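Local structure of twitching motility pilus retraction protein (Geobacter sulfurreducens PCA, 5ZFQ) at residues Y78-E83 with L97-K102; S291-P296 with M363-D368. The protein is thought to be the hexameric ATPase motor that retracts type IV pili, using ATP hydrolysis to power pilus disassembly and twitching motility. All coordinates share one frame; numbering follows the deposited sequence.

Interaction 1 of 2, residues Y78-E83 with L97-K102; sequences YSILTE and LSFGIK
I80 sits over one face of the F99 ring, its CB displaced toward the rim, and this placement organises the contact between residues 78-83 and the segment 97-102, on strand 94-101. I80 CB stands 4.2 Å from the centroid of the six F99 ring carbons, on a line 13° off the ring normal, which meets the geometry of a CH-pi contact. The two branches of the isoleucine then spread across the same face: I80 CG2 settles at 3.7 Å from F99 CE2, while I80 CD1 reaches over the opposite part of the rim, 3.9 Å from F99 CE1. The two side chains cross at about a right angle. F99 reaches this position because its CG sits between its backbone N and carbonyl carbon (chi1 60°).

Two residues back along the strand, L97 points its side chain to the same side and extends the apolar surface. L97 CD1 is 3.9 Å from L81 CD2, and L97 CD2 lies 4.2 Å from I80 CD1, so L97 touches both I80 and L81. No hydrogen bond crosses between the segments; the 183 Å² buried between them comes mainly from apolar side chains, with I80 O also resting on L97 CD1. Replacing F99 by an alanine would probably leave CB and CG2 of I80 without the ring face they rest on, opening a gap between the turn and the strand.

Outside the two segments, F122 of strand 117-125 touches both I80 and F99. The arrangement is a helix-helix connection, between 70-79 and 83-92, packed on same-facing residues of an outermost strand of the antiparallel sheet within this chain, consistent with the PAS-like N-terminal domain of PilT-type ATPases.

Interaction 2 of 2, residues S291-P296 with M363-D368; sequences SQTLLP and MARSSD
T293 receives R365 from the end of helix 359-365, through a hydroxyl set on the helix-facing side of strand 286-296. The guanidinium comes edge-on, with T293 OG1 near its plane, and two N-H groups share this oxygen: R365 NE at 3.2 Å and R365 NH2, also at 3.2 Å. The N-H...O angles of 132° and 131° make both bonds weak, as expected when a single oxygen sits between two roughly parallel N-H groups, and so in line with neither. The methyl of the threonine keeps close as well, T293 CG2 standing 3.9 Å from R365 NE.

Two residues on, L295 faces the same way and meets the aliphatic root of the arginine at about a right angle, L295 CD2 lying 4.1 Å from R365 CG. The arginine chain leaves its helix with CG anti to the backbone N, then bends at chi2 (50°), bringing the guanidinium to T293 while CB and CG stay against the leucine. M344 of helix 344-353 touches both T293 and R365, and F284 of a neighbouring subunit packs on L295 and R365.

R365 NH2 also gives a weak hydrogen bond to the backbone oxygen of N257. The buried guanidinium is therefore held by two neutral oxygens, T293 OG1 and the N257 carbonyl, through three weak bonds, with no carboxylate among these partners, while its hydrocarbon part joins the apolar layer between sheet and helix.

Overall arrangement
Interactions 1 and 2 lie on opposite sides of the chain's centre: their centres are 38 Å apart, their nearest atoms about 20 Å apart, and they do not touch. They follow one another in sequence, and each packs a helix end or turn on a different sheet: strand 94-101 of the antiparallel sheet in interaction 1, strand 286-296 of the mixed sheet in interaction 2. The first is apolar and partly buried, whereas the second is fully buried and combines polar with apolar contacts. Interaction 2 is the one near the probable nucleotide site, since the side chain of T293 lies close to, without touching, the likely P-loop residues. It alone also meets a neighbouring subunit of the hexamer.

Interaction 1 of 2, residues Y78-E83 with L97-K102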
loop_
_atom_site.group_PDB
_atom_site.type_symbol
_atom_site.label_atom_id
_atom_site.label_comp_id
_atom_site.label_asym_id
_atom_site.label_seq_id
_atom_site.Cartn_x
_atom_site.Cartn_y
_atom_site.Cartn_z
ATOM N N TYR A 78 -8.395 2.024 39.431
ATOM C CA TYR A 78 -6.948 2.224 39.461
ATOM C C TYR A 78 -6.288 1.373 40.532
ATOM O O TYR A 78 -5.121 1.008 40.407
ATOM C CB TYR A 78 -6.605 3.685 39.657
ATOM C CG TYR A 78 -6.466 4.438 38.339
ATOM C CD1 TYR A 78 -7.293 4.155 37.240
ATOM C CD2 TYR A 78 -5.513 5.435 38.195
ATOM C CE1 TYR A 78 -7.167 4.869 36.037
ATOM C CE2 TYR A 78 -5.382 6.145 37.019
ATOM C CZ TYR A 78 -6.200 5.862 35.948
ATOM O OH TYR A 78 -6.010 6.586 34.797
ATOM N N SER A 79 -7.053 1.009 41.556
ATOM C CA SER A 79 -6.495 0.310 42.699
ATOM C C SER A 79 -6.075 -1.129 42.367
ATOM O O SER A 79 -5.270 -1.722 43.097
ATOM C CB SER A 79 -7.489 0.336 43.869
ATOM O OG SER A 79 -8.515 -0.615 43.726
ATOM N N ILE A 80 -6.585 -1.689 41.272
ATOM C CA ILE A 80 -6.105 -3.004 40.842
ATOM C C ILE A 80 -5.124 -2.940 39.677
ATOM O O ILE A 80 -5.044 -3.892 38.891
ATOM C CB ILE A 80 -7.259 -3.931 40.438
ATOM C CG1 ILE A 80 -8.211 -3.228 39.466
ATOM C CG2 ILE A 80 -7.985 -4.426 41.688
ATOM C CD1 ILE A 80 -7.982 -3.550 38.028
ATOM N N LEU A 81 -4.394 -1.822 39.575
ATOM C CA LEU A 81 -3.488 -1.558 38.454
ATOM C C LEU A 81 -2.074 -1.191 38.896
ATOM O O LEU A 81 -1.851 -0.487 39.899
ATOM C CB LEU A 81 -4.010 -0.427 37.559
ATOM C CG LEU A 81 -5.295 -0.597 36.757
ATOM C CD1 LEU A 81 -5.462 0.487 35.685
ATOM C CD2 LEU A 81 -5.357 -1.984 36.153
ATOM N N THR A 82 -1.127 -1.667 38.100
ATOM C CA THR A 82 0.256 -1.252 38.172
ATOM C C THR A 82 0.401 0.088 37.458
ATOM O O THR A 82 -0.499 0.530 36.742
ATOM C CB THR A 82 1.170 -2.285 37.523
ATOM O OG1 THR A 82 1.189 -2.068 36.110
ATOM C CG2 THR A 82 0.648 -3.689 37.792
ATOM N N GLU A 83 1.538 0.732 37.636
ATOM C CA GLU A 83 1.741 2.023 37.016
ATOM C C GLU A 83 1.799 1.920 35.489
ATOM O O GLU A 83 1.334 2.817 34.791
ATOM C CB GLU A 83 3.011 2.669 37.570
ATOM C CG GLU A 83 2.965 2.861 39.088
ATOM C CD GLU A 83 1.776 3.703 39.553
ATOM O OE1 GLU A 83 1.666 4.864 39.096
ATOM O OE2 GLU A 83 0.949 3.206 40.363
ATOM N N LEU A 97 -7.075 -6.705 31.535
ATOM C CA LEU A 97 -6.048 -7.493 32.224
ATOM C C LEU A 97 -6.608 -8.650 33.067
ATOM O O LEU A 97 -7.835 -8.815 33.201
ATOM C CB LEU A 97 -5.204 -6.586 33.133
ATOM C CG LEU A 97 -5.878 -6.194 34.461
ATOM C CD1 LEU A 97 -4.846 -5.788 35.466
ATOM C CD2 LEU A 97 -6.954 -5.093 34.297
ATOM N N SER A 98 -5.695 -9.439 33.636
ATOM C CA SER A 98 -6.036 -10.376 34.700
ATOM C C SER A 98 -5.242 -10.046 35.971
ATOM O O SER A 98 -4.160 -9.440 35.916
ATOM C CB SER A 98 -5.779 -11.822 34.277
ATOM O OG SER A 98 -4.412 -12.022 33.961
ATOM N N PHE A 99 -5.793 -10.435 37.116
ATOM C CA PHE A 99 -5.111 -10.257 38.388
ATOM C C PHE A 99 -5.693 -11.213 39.422
ATOM O O PHE A 99 -6.750 -11.827 39.185
ATOM C CB PHE A 99 -5.217 -8.803 38.872
ATOM C CG PHE A 99 -6.635 -8.319 39.084
ATOM C CD1 PHE A 99 -7.393 -7.854 38.023
ATOM C CD2 PHE A 99 -7.195 -8.309 40.349
ATOM C CE1 PHE A 99 -8.689 -7.391 38.224
ATOM C CE2 PHE A 99 -8.493 -7.861 40.548
ATOM C CZ PHE A 99 -9.240 -7.396 39.488
ATOM N N GLY A 100 -4.997 -11.337 40.554
ATOM C CA GLY A 100 -5.466 -12.139 41.668
ATOM C C GLY A 100 -5.496 -11.396 42.996
ATOM O O GLY A 100 -4.643 -10.557 43.286
ATOM N N ILE A 101 -6.513 -11.695 43.793
ATOM C CA ILE A 101 -6.563 -11.302 45.187
ATOM C C ILE A 101 -6.213 -12.567 45.944
ATOM O O ILE A 101 -6.926 -13.559 45.830
ATOM C CB ILE A 101 -7.967 -10.800 45.627
ATOM C CG1 ILE A 101 -8.504 -9.679 44.720
ATOM C CG2 ILE A 101 -7.954 -10.345 47.071
ATOM C CD1 ILE A 101 -7.529 -8.565 44.423
ATOM N N LYS A 102 -5.106 -12.554 46.681
ATOM C CA LYS A 102 -4.680 -13.719 47.466
ATOM C C LYS A 102 -5.790 -14.143 48.441
ATOM O O LYS A 102 -6.378 -13.305 49.134
ATOM C CB LYS A 102 -3.372 -13.411 48.221
ATOM C CG LYS A 102 -3.331 -13.847 49.693
ATOM C CD LYS A 102 -2.461 -12.923 50.558
ATOM C CE LYS A 102 -2.604 -13.240 52.051
ATOM N NZ LYS A 102 -1.764 -12.349 52.916
#

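Interaction 2 of 2, residues S291-P296 with M363-D368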
loop_
_atom_site.group_PDB
_atom_site.type_symbol
_atom_site.label_atom_id
_atom_site.label_comp_id
_atom_site.label_asym_id
_atom_site.label_seq_id
_atom_site.Cartn_x
_atom_site.Cartn_y
_atom_site.Cartn_z
ATOM N N SER A 291 -18.149 -27.427 15.766
ATOM C CA SER A 291 -18.791 -26.166 15.540
ATOM C C SER A 291 -19.835 -25.979 16.589
ATOM O O SER A 291 -20.660 -26.808 16.767
ATOM C CB SER A 291 -19.363 -26.125 14.164
ATOM O OG SER A 291 -18.301 -25.952 13.295
ATOM N N GLN A 292 -19.804 -24.844 17.261
ATOM C CA GLN A 292 -20.699 -24.599 18.357
ATOM C C GLN A 292 -21.585 -23.406 18.337
ATOM O O GLN A 292 -21.254 -22.416 17.780
ATOM C CB GLN A 292 -19.868 -24.463 19.598
ATOM C CG GLN A 292 -19.015 -25.663 19.886
ATOM C CD GLN A 292 -18.360 -25.579 21.221
ATOM O OE1 GLN A 292 -18.405 -24.566 21.860
ATOM N NE2 GLN A 292 -17.750 -26.647 21.639
ATOM N N THR A 293 -22.761 -23.564 18.910
ATOM C CA THR A 293 -23.695 -22.479 19.108
ATOM C C THR A 293 -24.324 -22.497 20.476
ATOM O O THR A 293 -24.780 -23.506 20.907
ATOM C CB THR A 293 -24.899 -22.540 18.176
ATOM O OG1 THR A 293 -24.478 -22.734 16.845
ATOM C CG2 THR A 293 -25.583 -21.260 18.210
ATOM N N LEU A 294 -24.316 -21.390 21.183
ATOM C CA LEU A 294 -25.106 -21.310 22.408
ATOM C C LEU A 294 -26.454 -20.687 22.063
ATOM O O LEU A 294 -26.555 -19.474 21.815
ATOM C CB LEU A 294 -24.390 -20.493 23.492
ATOM C CG LEU A 294 -23.189 -21.159 24.186
ATOM C CD1 LEU A 294 -22.454 -20.166 25.103
ATOM C CD2 LEU A 294 -23.605 -22.434 24.944
ATOM N N LEU A 295 -27.477 -21.532 22.011
ATOM C CA LEU A 295 -28.832 -21.083 21.738
ATOM C C LEU A 295 -29.498 -20.701 23.046
ATOM O O LEU A 295 -29.008 -21.071 24.102
ATOM C CB LEU A 295 -29.620 -22.181 21.017
ATOM C CG LEU A 295 -29.042 -22.526 19.639
ATOM C CD1 LEU A 295 -29.698 -23.763 19.083
ATOM C CD2 LEU A 295 -29.214 -21.355 18.689
ATOM N N PRO A 296 -30.596 -19.928 22.987
ATOM C CA PRO A 296 -31.409 -19.711 24.188
ATOM C C PRO A 296 -32.228 -20.945 24.543
ATOM O O PRO A 296 -32.652 -21.661 23.641
ATOM C CB PRO A 296 -32.329 -18.548 23.787
ATOM C CG PRO A 296 -32.396 -18.591 22.325
ATOM C CD PRO A 296 -31.034 -19.066 21.875
ATOM N N MET A 363 -35.303 -23.824 14.121
ATOM C CA MET A 363 -35.467 -23.674 12.682
ATOM C C MET A 363 -34.743 -22.447 12.136
ATOM O O MET A 363 -34.335 -22.453 10.975
ATOM C CB MET A 363 -36.942 -23.577 12.308
ATOM C CG MET A 363 -37.797 -24.832 12.496
ATOM S SD MET A 363 -37.241 -26.150 11.324
ATOM C CE MET A 363 -37.513 -25.336 9.713
ATOM N N ALA A 364 -34.594 -21.389 12.943
ATOM C CA ALA A 364 -33.878 -20.200 12.473
ATOM C C ALA A 364 -32.394 -20.518 12.314
ATOM O O ALA A 364 -31.748 -20.074 11.373
ATOM C CB ALA A 364 -34.068 -19.008 13.428
ATOM N N ARG A 365 -31.866 -21.287 13.256
ATOM C CA ARG A 365 -30.452 -21.607 13.298
ATOM C C ARG A 365 -30.099 -22.621 12.242
ATOM O O ARG A 365 -28.953 -22.696 11.803
ATOM C CB ARG A 365 -30.071 -22.133 14.685
ATOM C CG ARG A 365 -28.622 -22.532 14.813
ATOM C CD ARG A 365 -27.659 -21.437 14.299
ATOM N NE ARG A 365 -26.272 -21.891 14.393
ATOM C CZ ARG A 365 -25.685 -22.707 13.516
ATOM N NH1 ARG A 365 -26.352 -23.151 12.441
ATOM N NH2 ARG A 365 -24.420 -23.069 13.708
ATOM N N SER A 366 -31.081 -23.409 11.836
ATOM C CA SER A 366 -30.849 -24.478 10.874
ATOM C C SER A 366 -30.334 -23.948 9.534
ATOM O O SER A 366 -30.907 -23.027 8.948
ATOM C CB SER A 366 -32.137 -25.281 10.660
ATOM O OG SER A 366 -31.898 -26.414 9.854
ATOM N N SER A 367 -29.238 -24.528 9.067
ATOM C CA SER A 367 -28.734 -24.215 7.744
ATOM C C SER A 367 -29.444 -25.063 6.692
ATOM O O SER A 367 -29.276 -24.823 5.489
ATOM C CB SER A 367 -27.229 -24.432 7.673
ATOM O OG SER A 367 -26.889 -25.664 8.285
ATOM N N ASP A 368 -30.224 -26.056 7.144
ATOM C CA ASP A 368 -31.179 -26.763 6.277
ATOM C C ASP A 368 -32.502 -27.104 7.002
ATOM O O ASP A 368 -32.734 -28.261 7.417
ATOM C CB ASP A 368 -30.561 -28.039 5.685
ATOM C CG ASP A 368 -31.443 -28.662 4.590
ATOM O OD1 ASP A 368 -32.520 -28.096 4.234
ATOM O OD2 ASP A 368 -31.039 -29.715 4.056
#